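Local coordinates for reticulocyte-binding protein 2a (Plasmodium vivax, PDB 4Z8N) that probably binds a receptor on the red-cell surface during parasite invasion, the part described here being its alpha-helical erythrocyte-binding domain, at residues 32-37 and 46-51; 39-44 and 251-256; 54-59 and 127-132. One frame throughout, in Å; residues are numbered along the deposited sequence.

Contact 1. Residues 32-37 and 46-51; sequences AEIKYY and KNYDEA
Ile34 lies over one face of the Tyr48 ring, its CG2 4.0 Å from the ring centroid and 25° off the normal, a CH-pi contact displaced toward the hydroxyl-bearing rim. The two side chains cross at about a right angle, and Ile34 CB also packs against the phenol oxygen, 3.6 Å from Tyr48 OH. The other flank of the tyrosine runs obliquely past the backbone of Lys35, with Tyr48 CE2 3.5 Å from Lys35 CA. With CG anti to the backbone N, the Tyr48 ring is directed at helix 26-37, where its hydroxyl is hydrogen-bonded to Phe31 O. Beside this apolar patch the Lys35 chain bends at chi3 and chi4 and brings NZ to 3.2 Å from Asp49 OD1 in a salt bridge. NZ meets Asp49 OD1 from above the carboxylate, 52° out of its plane. Asp49 OD1 is also salt-bridged to Lys45, its stronger partner, and Lys35 makes a cation-pi contact with Tyr52. The segments belong to helices 26-37 and 42-69, an antiparallel pair joined by a short connection, with local axes 9.8 Å apart at 153°. Ile34 also touches Phe254 and Ala257 of helix 246-297, while Tyr48 reaches Ile133 of helix 119-136. The helical hairpin therefore combines a buried aromatic contact, whose hydroxyl is satisfied by a main-chain carbonyl, with a partly exposed ion pair in which two lysines probably stabilise the charge of one aspartate.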
ATOM      1  N   ALA A  32       5.430   7.979 -13.899  1.00 37.78           N
ATOM      2  CA  ALA A  32       4.598   7.438 -14.967  1.00 40.12           C
ATOM      3  C   ALA A  32       3.479   8.412 -15.322  1.00 41.69           C
ATOM      4  O   ALA A  32       3.107   8.540 -16.487  1.00 43.93           O
ATOM      5  CB  ALA A  32       4.020   6.086 -14.563  1.00 40.44           C
ATOM      6  N   GLU A  33       2.954   9.101 -14.313  1.00 40.61           N
ATOM      7  CA  GLU A  33       1.888  10.080 -14.520  1.00 42.01           C
ATOM      8  C   GLU A  33       2.372  11.288 -15.311  1.00 44.03           C
ATOM      9  O   GLU A  33       1.682  11.761 -16.214  1.00 43.59           O
ATOM     10  CB  GLU A  33       1.308  10.540 -13.179  1.00 38.98           C
ATOM     11  CG  GLU A  33       0.483   9.478 -12.479  1.00 41.37           C
ATOM     12  CD  GLU A  33      -0.687   9.010 -13.323  1.00 45.28           C
ATOM     13  OE1 GLU A  33      -1.322   9.860 -13.984  1.00 47.62           O
ATOM     14  OE2 GLU A  33      -0.963   7.793 -13.335  1.00 43.72           O
ATOM     15  N   ILE A  34       3.556  11.785 -14.963  1.00 43.11           N
ATOM     16  CA  ILE A  34       4.154  12.915 -15.666  1.00 46.06           C
ATOM     17  C   ILE A  34       4.357  12.582 -17.142  1.00 49.48           C
ATOM     18  O   ILE A  34       4.191  13.440 -18.013  1.00 47.34           O
ATOM     19  CB  ILE A  34       5.504  13.321 -15.033  1.00 45.65           C
ATOM     20  CG1 ILE A  34       5.283  13.888 -13.632  1.00 48.42           C
ATOM     21  CG2 ILE A  34       6.220  14.359 -15.887  1.00 47.13           C
ATOM     22  CD1 ILE A  34       4.455  15.154 -13.616  1.00 46.48           C
ATOM     23  N   LYS A  35       4.685  11.322 -17.414  1.00 50.78           N
ATOM     24  CA  LYS A  35       4.991  10.872 -18.768  1.00 52.52           C
ATOM     25  C   LYS A  35       3.897  11.217 -19.776  1.00 53.49           C
ATOM     26  O   LYS A  35       4.195  11.712 -20.860  1.00 53.91           O
ATOM     27  CB  LYS A  35       5.250   9.365 -18.780  1.00 54.23           C
ATOM     28  CG  LYS A  35       5.589   8.811 -20.151  1.00 57.21           C
ATOM     29  CD  LYS A  35       5.942   7.335 -20.079  1.00 61.05           C
ATOM     30  CE  LYS A  35       7.433   7.133 -19.880  1.00 63.52           C
ATOM     31  NZ  LYS A  35       8.159   7.086 -21.184  1.00 68.86           N
ATOM     32  N   TYR A  36       2.636  10.976 -19.431  1.00 50.13           N
ATOM     33  CA  TYR A  36       1.561  11.310 -20.364  1.00 56.47           C
ATOM     34  C   TYR A  36       0.851  12.609 -19.982  1.00 56.29           C
ATOM     35  O   TYR A  36      -0.052  13.064 -20.687  1.00 58.65           O
ATOM     36  CB  TYR A  36       0.558  10.156 -20.478  1.00 60.15           C
ATOM     37  CG  TYR A  36      -0.226   9.836 -19.226  1.00 62.35           C
ATOM     38  CD1 TYR A  36      -1.458  10.432 -18.985  1.00 68.28           C
ATOM     39  CD2 TYR A  36       0.247   8.913 -18.304  1.00 62.92           C
ATOM     40  CE1 TYR A  36      -2.189  10.132 -17.850  1.00 70.19           C
ATOM     41  CE2 TYR A  36      -0.477   8.607 -17.164  1.00 65.40           C
ATOM     42  CZ  TYR A  36      -1.694   9.220 -16.943  1.00 70.18           C
ATOM     43  OH  TYR A  36      -2.421   8.920 -15.814  1.00 72.97           O
ATOM     44  N   TYR A  37       1.276  13.210 -18.878  1.00 50.33           N
ATOM     45  CA  TYR A  37       0.777  14.522 -18.482  1.00 48.81           C
ATOM     46  C   TYR A  37       1.200  15.583 -19.502  1.00 47.78           C
ATOM     47  O   TYR A  37       0.384  16.392 -19.945  1.00 50.62           O
ATOM     48  CB  TYR A  37       1.291  14.894 -17.086  1.00 47.16           C
ATOM     49  CG  TYR A  37       0.517  16.003 -16.400  1.00 46.88           C
ATOM     50  CD1 TYR A  37       0.585  17.317 -16.855  1.00 43.07           C
ATOM     51  CD2 TYR A  37      -0.271  15.737 -15.285  1.00 42.93           C
ATOM     52  CE1 TYR A  37      -0.120  18.329 -16.231  1.00 45.91           C
ATOM     53  CE2 TYR A  37      -0.975  16.743 -14.649  1.00 44.23           C
ATOM     54  CZ  TYR A  37      -0.895  18.038 -15.127  1.00 47.54           C
ATOM     55  OH  TYR A  37      -1.594  19.045 -14.501  1.00 51.40           O
ATOM     56  N   LYS A  46       9.543  14.603 -25.553  1.00 61.62           N
ATOM     57  CA  LYS A  46      10.600  13.768 -26.123  1.00 64.95           C
ATOM     58  C   LYS A  46      11.796  13.710 -25.178  1.00 63.76           C
ATOM     59  O   LYS A  46      12.392  12.645 -24.993  1.00 66.56           O
ATOM     60  CB  LYS A  46      11.037  14.261 -27.516  1.00 68.12           C
ATOM     61  CG  LYS A  46      10.782  15.718 -27.817  1.00 73.16           C
ATOM     62  CD  LYS A  46      10.990  16.068 -29.296  1.00 80.63           C
ATOM     63  CE  LYS A  46       9.852  15.541 -30.168  1.00 80.54           C
ATOM     64  NZ  LYS A  46       9.833  16.148 -31.534  1.00 78.39           N
ATOM     65  N   ASN A  47      12.144  14.847 -24.581  1.00 60.48           N
ATOM     66  CA  ASN A  47      13.229  14.881 -23.610  1.00 60.98           C
ATOM     67  C   ASN A  47      12.919  14.040 -22.376  1.00 57.78           C
ATOM     68  O   ASN A  47      13.795  13.350 -21.852  1.00 58.31           O
ATOM     69  CB  ASN A  47      13.543  16.320 -23.191  1.00 63.91           C
ATOM     70  CG  ASN A  47      14.311  17.084 -24.253  1.00 71.81           C
ATOM     71  OD1 ASN A  47      15.059  16.497 -25.033  1.00 75.86           O
ATOM     72  ND2 ASN A  47      14.149  18.405 -24.270  1.00 71.24           N
ATOM     73  N   TYR A  48      11.670  14.088 -21.918  1.00 54.11           N
ATOM     74  CA  TYR A  48      11.285  13.338 -20.731  1.00 52.59           C
ATOM     75  C   TYR A  48      11.322  11.839 -20.995  1.00 54.84           C
ATOM     76  O   TYR A  48      11.822  11.075 -20.170  1.00 52.90           O
ATOM     77  CB  TYR A  48       9.894  13.745 -20.245  1.00 53.40           C
ATOM     78  CG  TYR A  48       9.491  13.056 -18.957  1.00 52.15           C
ATOM     79  CD1 TYR A  48       9.906  13.548 -17.727  1.00 54.39           C
ATOM     80  CD2 TYR A  48       8.707  11.909 -18.972  1.00 52.29           C
ATOM     81  CE1 TYR A  48       9.547  12.920 -16.545  1.00 54.45           C
ATOM     82  CE2 TYR A  48       8.343  11.274 -17.796  1.00 51.01           C
ATOM     83  CZ  TYR A  48       8.767  11.785 -16.587  1.00 51.99           C
ATOM     84  OH  TYR A  48       8.409  11.161 -15.415  1.00 49.31           O
ATOM     85  N   ASP A  49      10.791  11.422 -22.141  1.00 55.80           N
ATOM     86  CA  ASP A  49      10.782  10.010 -22.507  1.00 61.10           C
ATOM     87  C   ASP A  49      12.203   9.464 -22.571  1.00 62.00           C
ATOM     88  O   ASP A  49      12.458   8.319 -22.197  1.00 62.05           O
ATOM     89  CB  ASP A  49      10.072   9.797 -23.846  1.00 65.37           C
ATOM     90  CG  ASP A  49       8.574  10.028 -23.758  1.00 68.20           C
ATOM     91  OD1 ASP A  49       8.019   9.933 -22.642  1.00 62.06           O
ATOM     92  OD2 ASP A  49       7.949  10.304 -24.805  1.00 72.95           O
ATOM     93  N   GLU A  50      13.125  10.301 -23.035  1.00 62.13           N
ATOM     94  CA  GLU A  50      14.530   9.930 -23.129  1.00 66.71           C
ATOM     95  C   GLU A  50      15.162   9.810 -21.745  1.00 64.21           C
ATOM     96  O   GLU A  50      15.890   8.859 -21.465  1.00 69.84           O
ATOM     97  CB  GLU A  50      15.294  10.952 -23.973  1.00 72.44           C
ATOM     98  CG  GLU A  50      16.757  10.611 -24.199  1.00 80.24           C
ATOM     99  CD  GLU A  50      17.470  11.646 -25.048  1.00 89.67           C
ATOM    100  OE1 GLU A  50      17.500  12.829 -24.646  1.00 91.24           O
ATOM    101  OE2 GLU A  50      17.999  11.279 -26.120  1.00 93.17           O
ATOM    102  N   ALA A  51      14.875  10.781 -20.883  1.00 57.18           N
ATOM    103  CA  ALA A  51      15.408  10.785 -19.524  1.00 56.17           C
ATOM    104  C   ALA A  51      14.780   9.678 -18.677  1.00 53.80           C
ATOM    105  O   ALA A  51      15.448   9.074 -17.836  1.00 54.14           O
ATOM    106  CB  ALA A  51      15.184  12.141 -18.876  1.00 52.78           C
TER

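Contact 2. Residues 39-44 and 251-256; sequences TYHYEA and KLYFDS
His41, in the N-cap position just before helix 42-69, and Tyr253, on helix 246-297, bridge backbones that stay well apart, the nearest CA atoms of the two segments being theirs at 12.2 Å. The side chains span the gap from opposite directions and meet through one hydrogen bond, His41 NE2 to Tyr253 OH at 2.7 Å. Either atom could be the donor, and the angle of 149° leaves the bond moderately bent. In both residues CG lies beside the backbone N, which sends the rings toward each other. NE2 lies in the plane of the phenol ring at its edge, and OH lies near the imidazole plane. The rings thus meet rim to rim, with centroids 5.7 Å apart and planes inclined by 31°. Next to the bond the rims also touch, Tyr253 CE2 lying 3.6 Å from His41 NE2. Thr150 of helix 149-162 touches both side chains, and the Tyr37 ring meets that of Tyr253. His41 ND1 makes a weak hydrogen bond to a diethylene glycol molecule, probably from the crystallisation liquor. Between these segments this is the only hydrogen bond, so their tie is directional and polar, with little packing, and pairs the hydroxyl of buried Tyr253 with a ring nitrogen of partly exposed His41.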
ATOM      1  N   THR A  39       2.203  15.312 -22.607  1.00 48.18           N
ATOM      2  CA  THR A  39       2.221  14.737 -23.950  1.00 56.74           C
ATOM      3  C   THR A  39       2.023  15.768 -25.066  1.00 58.27           C
ATOM      4  O   THR A  39       2.378  15.514 -26.217  1.00 61.60           O
ATOM      5  CB  THR A  39       1.146  13.634 -24.091  1.00 61.75           C
ATOM      6  OG1 THR A  39       1.165  13.109 -25.425  1.00 67.66           O
ATOM      7  CG2 THR A  39      -0.240  14.182 -23.780  1.00 62.99           C
ATOM      8  N   TYR A  40       1.475  16.930 -24.733  1.00 58.78           N
ATOM      9  CA  TYR A  40       1.221  17.946 -25.750  1.00 62.98           C
ATOM     10  C   TYR A  40       2.261  19.064 -25.745  1.00 63.39           C
ATOM     11  O   TYR A  40       2.231  19.954 -26.598  1.00 66.81           O
ATOM     12  CB  TYR A  40      -0.184  18.523 -25.582  1.00 65.82           C
ATOM     13  CG  TYR A  40      -1.180  17.892 -26.524  1.00 69.09           C
ATOM     14  CD1 TYR A  40      -1.880  16.745 -26.167  1.00 68.82           C
ATOM     15  CD2 TYR A  40      -1.400  18.427 -27.786  1.00 70.40           C
ATOM     16  CE1 TYR A  40      -2.783  16.161 -27.036  1.00 70.02           C
ATOM     17  CE2 TYR A  40      -2.298  17.853 -28.658  1.00 72.59           C
ATOM     18  CZ  TYR A  40      -2.987  16.723 -28.281  1.00 70.64           C
ATOM     19  OH  TYR A  40      -3.880  16.155 -29.155  1.00 71.78           O
ATOM     20  N   HIS A  41       3.177  19.017 -24.785  1.00 61.42           N
ATOM     21  CA  HIS A  41       4.361  19.864 -24.830  1.00 60.79           C
ATOM     22  C   HIS A  41       5.455  19.059 -25.503  1.00 59.62           C
ATOM     23  O   HIS A  41       6.206  18.341 -24.846  1.00 56.27           O
ATOM     24  CB  HIS A  41       4.777  20.315 -23.433  1.00 59.55           C
ATOM     25  CG  HIS A  41       3.697  21.040 -22.697  1.00 60.15           C
ATOM     26  ND1 HIS A  41       3.216  22.266 -23.106  1.00 63.42           N
ATOM     27  CD2 HIS A  41       2.998  20.714 -21.585  1.00 62.23           C
ATOM     28  CE1 HIS A  41       2.269  22.663 -22.277  1.00 63.69           C
ATOM     29  NE2 HIS A  41       2.118  21.741 -21.343  1.00 64.54           N
ATOM     30  N   TYR A  42       5.526  19.186 -26.823  1.00 64.52           N
ATOM     31  CA  TYR A  42       6.227  18.224 -27.662  1.00 68.70           C
ATOM     32  C   TYR A  42       7.690  18.019 -27.283  1.00 68.41           C
ATOM     33  O   TYR A  42       8.092  16.890 -27.016  1.00 68.75           O
ATOM     34  CB  TYR A  42       6.098  18.645 -29.125  1.00 76.31           C
ATOM     35  CG  TYR A  42       4.656  18.888 -29.515  1.00 80.75           C
ATOM     36  CD1 TYR A  42       3.694  17.902 -29.323  1.00 79.25           C
ATOM     37  CD2 TYR A  42       4.251  20.101 -30.058  1.00 82.87           C
ATOM     38  CE1 TYR A  42       2.371  18.113 -29.666  1.00 78.13           C
ATOM     39  CE2 TYR A  42       2.927  20.321 -30.407  1.00 83.14           C
ATOM     40  CZ  TYR A  42       1.992  19.322 -30.208  1.00 80.16           C
ATOM     41  OH  TYR A  42       0.675  19.529 -30.551  1.00 79.15           O
ATOM     42  N   GLU A  43       8.471  19.094 -27.225  1.00 68.50           N
ATOM     43  CA  GLU A  43       9.895  18.965 -26.925  1.00 71.13           C
ATOM     44  C   GLU A  43      10.132  18.451 -25.505  1.00 65.45           C
ATOM     45  O   GLU A  43      11.039  17.648 -25.271  1.00 63.74           O
ATOM     46  CB  GLU A  43      10.627  20.295 -27.125  1.00 78.51           C
ATOM     47  CG  GLU A  43      12.132  20.175 -26.912  1.00 85.70           C
ATOM     48  CD  GLU A  43      12.868  21.486 -27.104  1.00 93.49           C
ATOM     49  OE1 GLU A  43      12.205  22.537 -27.226  1.00 95.43           O
ATOM     50  OE2 GLU A  43      14.118  21.463 -27.129  1.00 96.97           O
ATOM     51  N   ALA A  44       9.319  18.912 -24.561  1.00 63.06           N
ATOM     52  CA  ALA A  44       9.428  18.449 -23.183  1.00 59.61           C
ATOM     53  C   ALA A  44       9.113  16.959 -23.097  1.00 59.10           C
ATOM     54  O   ALA A  44       9.731  16.230 -22.322  1.00 57.87           O
ATOM     55  CB  ALA A  44       8.503  19.247 -22.277  1.00 57.83           C
ATOM     56  N   LYS A 251       4.728  23.795 -10.961  1.00 61.73           N
ATOM     57  CA  LYS A 251       4.232  23.405  -9.648  1.00 61.39           C
ATOM     58  C   LYS A 251       2.782  22.934  -9.722  1.00 58.84           C
ATOM     59  O   LYS A 251       2.399  21.984  -9.040  1.00 55.28           O
ATOM     60  CB  LYS A 251       4.369  24.562  -8.657  1.00 66.63           C
ATOM     61  CG  LYS A 251       4.421  24.126  -7.210  1.00 69.74           C
ATOM     62  CD  LYS A 251       4.026  25.251  -6.277  1.00 76.55           C
ATOM     63  CE  LYS A 251       3.904  24.752  -4.859  1.00 78.11           C
ATOM     64  NZ  LYS A 251       4.995  23.787  -4.526  1.00 76.75           N
ATOM     65  N   LEU A 252       1.982  23.596 -10.555  1.00 58.29           N
ATOM     66  CA  LEU A 252       0.602  23.177 -10.774  1.00 54.48           C
ATOM     67  C   LEU A 252       0.570  21.773 -11.371  1.00 52.06           C
ATOM     68  O   LEU A 252      -0.206  20.920 -10.934  1.00 46.09           O
ATOM     69  CB  LEU A 252      -0.131  24.165 -11.687  1.00 55.43           C
ATOM     70  CG  LEU A 252      -0.742  25.400 -11.020  1.00 55.80           C
ATOM     71  CD1 LEU A 252      -1.463  26.261 -12.043  1.00 61.05           C
ATOM     72  CD2 LEU A 252      -1.691  24.994  -9.901  1.00 54.95           C
ATOM     73  N   TYR A 253       1.425  21.543 -12.363  1.00 51.24           N
ATOM     74  CA  TYR A 253       1.561  20.227 -12.976  1.00 45.41           C
ATOM     75  C   TYR A 253       1.966  19.182 -11.939  1.00 45.29           C
ATOM     76  O   TYR A 253       1.325  18.139 -11.805  1.00 45.32           O
ATOM     77  CB  TYR A 253       2.603  20.247 -14.100  1.00 49.78           C
ATOM     78  CG  TYR A 253       2.155  20.856 -15.414  1.00 51.31           C
ATOM     79  CD1 TYR A 253       0.998  21.620 -15.501  1.00 52.35           C
ATOM     80  CD2 TYR A 253       2.897  20.657 -16.573  1.00 52.24           C
ATOM     81  CE1 TYR A 253       0.596  22.174 -16.711  1.00 57.55           C
ATOM     82  CE2 TYR A 253       2.506  21.204 -17.783  1.00 53.76           C
ATOM     83  CZ  TYR A 253       1.356  21.961 -17.848  1.00 55.77           C
ATOM     84  OH  TYR A 253       0.972  22.501 -19.054  1.00 58.53           O
ATOM     85  N   PHE A 254       3.033  19.480 -11.207  1.00 43.39           N
ATOM     86  CA  PHE A 254       3.638  18.520 -10.291  1.00 45.69           C
ATOM     87  C   PHE A 254       2.738  18.216  -9.097  1.00 46.78           C
ATOM     88  O   PHE A 254       2.649  17.071  -8.660  1.00 42.41           O
ATOM     89  CB  PHE A 254       4.997  19.032  -9.808  1.00 48.91           C
ATOM     90  CG  PHE A 254       6.031  19.146 -10.900  1.00 49.26           C
ATOM     91  CD1 PHE A 254       5.843  18.524 -12.125  1.00 48.61           C
ATOM     92  CD2 PHE A 254       7.191  19.874 -10.697  1.00 52.98           C
ATOM     93  CE1 PHE A 254       6.791  18.628 -13.128  1.00 50.76           C
ATOM     94  CE2 PHE A 254       8.145  19.982 -11.696  1.00 55.45           C
ATOM     95  CZ  PHE A 254       7.943  19.358 -12.912  1.00 54.10           C
ATOM     96  N   ASP A 255       2.078  19.241  -8.568  1.00 49.29           N
ATOM     97  CA  ASP A 255       1.155  19.055  -7.452  1.00 48.36           C
ATOM     98  C   ASP A 255      -0.013  18.160  -7.849  1.00 42.20           C
ATOM     99  O   ASP A 255      -0.414  17.280  -7.091  1.00 38.18           O
ATOM    100  CB  ASP A 255       0.637  20.405  -6.951  1.00 51.72           C
ATOM    101  CG  ASP A 255       1.670  21.161  -6.133  1.00 57.67           C
ATOM    102  OD1 ASP A 255       2.832  20.707  -6.068  1.00 59.10           O
ATOM    103  OD2 ASP A 255       1.322  22.216  -5.562  1.00 58.30           O
ATOM    104  N   SER A 256      -0.550  18.390  -9.043  1.00 39.31           N
ATOM    105  CA  SER A 256      -1.671  17.610  -9.557  1.00 42.70           C
ATOM    106  C   SER A 256      -1.307  16.143  -9.717  1.00 41.26           C
ATOM    107  O   SER A 256      -2.030  15.260  -9.258  1.00 44.31           O
ATOM    108  CB  SER A 256      -2.140  18.169 -10.901  1.00 40.52           C
ATOM    109  OG  SER A 256      -2.578  19.505 -10.764  1.00 53.03           O
TER

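Contact 3. Residues 54-59 and 127-132; sequences QSVNPL and SKFNEK
Val56 presents one methyl to the broad side of Phe129: CG2 sits 3.6 Å from the ring centroid and only 16° off the normal, so the CH-pi contact is nearly perpendicular to the ring. The valine and phenylalanine side chains cross at about a right angle, and the methyl leans slightly toward the CE2 rim, 3.5 Å from that atom. Val56 CG2, the branch beside the backbone N, is the one that meets the ring; CG1 lies anti to that N. Phe129 reaches across with CG anti to the backbone N (chi1 -180°). Ser55 approaches the same ring obliquely through its methylene, with CB 3.5 Å from Phe129 CD1, while OG stands farther off. At the exposed margin, extended Gln54 and Lys132 cross, but Gln54 OE1 and Lys132 NZ remain 4.1 Å apart and form no hydrogen bond. The contact is consequently held by apolar packing. Helices 42-69 and 119-136 run antiparallel here, their local axes 10.4 Å apart at 156°, and the first is kinked at Pro58, whose nitrogen has no bond to the preceding turn. Helix 26-37 also borders the pair: Phe31 meets the Phe129 ring edge-to-face and touches Val56, which packs on Met28 as well.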
ATOM      1  N   GLN A  54      16.458   6.358 -19.503  1.00 66.94           N
ATOM      2  CA  GLN A  54      17.828   6.265 -19.011  1.00 71.94           C
ATOM      3  C   GLN A  54      17.896   6.095 -17.493  1.00 68.90           C
ATOM      4  O   GLN A  54      18.789   5.421 -16.979  1.00 71.16           O
ATOM      5  CB  GLN A  54      18.629   7.501 -19.427  1.00 77.52           C
ATOM      6  CG  GLN A  54      20.094   7.445 -19.019  1.00 86.81           C
ATOM      7  CD  GLN A  54      20.873   8.677 -19.434  1.00 95.66           C
ATOM      8  OE1 GLN A  54      20.542   9.797 -19.041  1.00 94.61           O
ATOM      9  NE2 GLN A  54      21.919   8.476 -20.228  1.00102.20           N
ATOM     10  N   SER A  55      16.951   6.699 -16.778  1.00 64.31           N
ATOM     11  CA  SER A  55      17.015   6.738 -15.318  1.00 62.22           C
ATOM     12  C   SER A  55      15.984   5.845 -14.629  1.00 60.86           C
ATOM     13  O   SER A  55      16.334   5.003 -13.800  1.00 59.54           O
ATOM     14  CB  SER A  55      16.843   8.177 -14.826  1.00 61.03           C
ATOM     15  OG  SER A  55      17.884   9.010 -15.301  1.00 64.60           O
ATOM     16  N   VAL A  56      14.715   6.038 -14.965  1.00 60.42           N
ATOM     17  CA  VAL A  56      13.632   5.364 -14.257  1.00 54.01           C
ATOM     18  C   VAL A  56      13.581   3.861 -14.539  1.00 57.42           C
ATOM     19  O   VAL A  56      13.439   3.059 -13.614  1.00 54.47           O
ATOM     20  CB  VAL A  56      12.270   5.988 -14.610  1.00 54.42           C
ATOM     21  CG1 VAL A  56      11.146   5.263 -13.888  1.00 53.86           C
ATOM     22  CG2 VAL A  56      12.263   7.464 -14.250  1.00 51.43           C
ATOM     23  N   ASN A  57      13.698   3.481 -15.807  1.00 56.51           N
ATOM     24  CA  ASN A  57      13.611   2.069 -16.183  1.00 57.72           C
ATOM     25  C   ASN A  57      14.714   1.181 -15.589  1.00 57.51           C
ATOM     26  O   ASN A  57      14.417   0.086 -15.108  1.00 57.10           O
ATOM     27  CB  ASN A  57      13.592   1.926 -17.709  1.00 60.56           C
ATOM     28  CG  ASN A  57      12.244   2.278 -18.309  1.00 60.81           C
ATOM     29  OD1 ASN A  57      11.204   2.092 -17.677  1.00 61.23           O
ATOM     30  ND2 ASN A  57      12.256   2.789 -19.535  1.00 62.17           N
ATOM     31  N   PRO A  58      15.986   1.632 -15.615  1.00 57.35           N
ATOM     32  CA  PRO A  58      16.988   0.800 -14.937  1.00 58.79           C
ATOM     33  C   PRO A  58      16.775   0.744 -13.425  1.00 58.94           C
ATOM     34  O   PRO A  58      17.068  -0.277 -12.801  1.00 60.66           O
ATOM     35  CB  PRO A  58      18.312   1.497 -15.269  1.00 59.25           C
ATOM     36  CG  PRO A  58      18.034   2.272 -16.505  1.00 62.03           C
ATOM     37  CD  PRO A  58      16.620   2.735 -16.360  1.00 58.81           C
ATOM     38  N   LEU A  59      16.271   1.833 -12.849  1.00 57.32           N
ATOM     39  CA  LEU A  59      15.988   1.878 -11.419  1.00 54.58           C
ATOM     40  C   LEU A  59      14.891   0.886 -11.048  1.00 49.12           C
ATOM     41  O   LEU A  59      15.018   0.149 -10.070  1.00 54.63           O
ATOM     42  CB  LEU A  59      15.588   3.291 -10.988  1.00 54.93           C
ATOM     43  CG  LEU A  59      15.154   3.448  -9.527  1.00 54.97           C
ATOM     44  CD1 LEU A  59      16.265   3.031  -8.575  1.00 58.01           C
ATOM     45  CD2 LEU A  59      14.713   4.873  -9.243  1.00 54.53           C
ATOM     46  N   SER A 127      14.796  11.037  -6.175  1.00 39.63           N
ATOM     47  CA  SER A 127      14.878  12.458  -5.873  1.00 45.95           C
ATOM     48  C   SER A 127      15.711  13.181  -6.929  1.00 50.72           C
ATOM     49  O   SER A 127      15.371  14.288  -7.349  1.00 46.14           O
ATOM     50  CB  SER A 127      15.475  12.673  -4.481  1.00 51.85           C
ATOM     51  OG  SER A 127      15.548  14.052  -4.167  1.00 58.46           O
ATOM     52  N   LYS A 128      16.793  12.540  -7.358  1.00 54.54           N
ATOM     53  CA  LYS A 128      17.676  13.104  -8.375  1.00 56.98           C
ATOM     54  C   LYS A 128      16.964  13.252  -9.716  1.00 53.81           C
ATOM     55  O   LYS A 128      17.120  14.265 -10.397  1.00 59.34           O
ATOM     56  CB  LYS A 128      18.925  12.237  -8.537  1.00 62.91           C
ATOM     57  CG  LYS A 128      20.032  12.553  -7.542  1.00 73.43           C
ATOM     58  CD  LYS A 128      21.026  11.407  -7.443  1.00 79.52           C
ATOM     59  CE  LYS A 128      21.425  11.151  -5.997  1.00 83.85           C
ATOM     60  NZ  LYS A 128      21.597   9.697  -5.716  1.00 83.10           N
ATOM     61  N   PHE A 129      16.184  12.245 -10.093  1.00 44.74           N
ATOM     62  CA  PHE A 129      15.425  12.307 -11.339  1.00 51.73           C
ATOM     63  C   PHE A 129      14.306  13.340 -11.253  1.00 53.31           C
ATOM     64  O   PHE A 129      13.994  14.008 -12.240  1.00 57.44           O
ATOM     65  CB  PHE A 129      14.841  10.940 -11.696  1.00 47.42           C
ATOM     66  CG  PHE A 129      14.047  10.940 -12.975  1.00 47.70           C
ATOM     67  CD1 PHE A 129      14.690  10.928 -14.205  1.00 49.57           C
ATOM     68  CD2 PHE A 129      12.661  10.951 -12.949  1.00 40.19           C
ATOM     69  CE1 PHE A 129      13.966  10.929 -15.384  1.00 45.01           C
ATOM     70  CE2 PHE A 129      11.929  10.952 -14.127  1.00 40.58           C
ATOM     71  CZ  PHE A 129      12.583  10.940 -15.344  1.00 44.27           C
ATOM     72  N   ASN A 130      13.707  13.465 -10.072  1.00 49.07           N
ATOM     73  CA  ASN A 130      12.648  14.444  -9.851  1.00 47.24           C
ATOM     74  C   ASN A 130      13.142  15.870 -10.070  1.00 52.67           C
ATOM     75  O   ASN A 130      12.428  16.701 -10.630  1.00 55.11           O
ATOM     76  CB  ASN A 130      12.072  14.305  -8.441  1.00 47.16           C
ATOM     77  CG  ASN A 130      10.893  15.230  -8.201  1.00 46.08           C
ATOM     78  OD1 ASN A 130       9.829  15.062  -8.799  1.00 49.09           O
ATOM     79  ND2 ASN A 130      11.073  16.207  -7.321  1.00 40.51           N
ATOM     80  N   GLU A 131      14.365  16.149  -9.628  1.00 49.71           N
ATOM     81  CA  GLU A 131      14.962  17.461  -9.838  1.00 56.30           C
ATOM     82  C   GLU A 131      15.244  17.668 -11.323  1.00 58.69           C
ATOM     83  O   GLU A 131      15.156  18.785 -11.835  1.00 57.58           O
ATOM     84  CB  GLU A 131      16.248  17.621  -9.018  1.00 59.55           C
ATOM     85  CG  GLU A 131      16.937  18.970  -9.206  1.00 70.09           C
ATOM     86  CD  GLU A 131      17.876  19.331  -8.065  1.00 78.74           C
ATOM     87  OE1 GLU A 131      19.065  18.954  -8.132  1.00 83.53           O
ATOM     88  OE2 GLU A 131      17.430  19.995  -7.105  1.00 78.31           O
ATOM     89  N   LYS A 132      15.564  16.578 -12.012  1.00 59.37           N
ATOM     90  CA  LYS A 132      15.862  16.632 -13.436  1.00 63.79           C
ATOM     91  C   LYS A 132      14.613  16.986 -14.239  1.00 62.10           C
ATOM     92  O   LYS A 132      14.703  17.627 -15.285  1.00 62.40           O
ATOM     93  CB  LYS A 132      16.445  15.299 -13.912  1.00 68.34           C
ATOM     94  CG  LYS A 132      17.073  15.351 -15.295  1.00 75.63           C
ATOM     95  CD  LYS A 132      17.970  14.147 -15.540  1.00 79.48           C
ATOM     96  CE  LYS A 132      18.788  14.324 -16.810  1.00 86.34           C
ATOM     97  NZ  LYS A 132      19.845  13.284 -16.942  1.00 90.17           N
TER

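All three contacts involve helix 42-69 or the residue at its N-cap position. Contact 1 pairs it with helix 26-37, contact 3 with helix 119-136, and contact 2 ties His41, at the N-cap, to helix 246-297. All are partly buried. Contacts 1 and 3 both set an aromatic ring under an aliphatic methyl between antiparallel helices, but contact 1 joins buried Ile34 and Tyr48 to a partly exposed ion pair, whereas contact 3 has a buried Val56-Phe129 centre and exposed, unbonded Gln54 and Lys132 at its margin. Contact 2, the smallest in buried area, rests on one hydrogen bond. Packing joins contact 1 to both others: Tyr37 touches Tyr253, and Tyr48 touches Phe129.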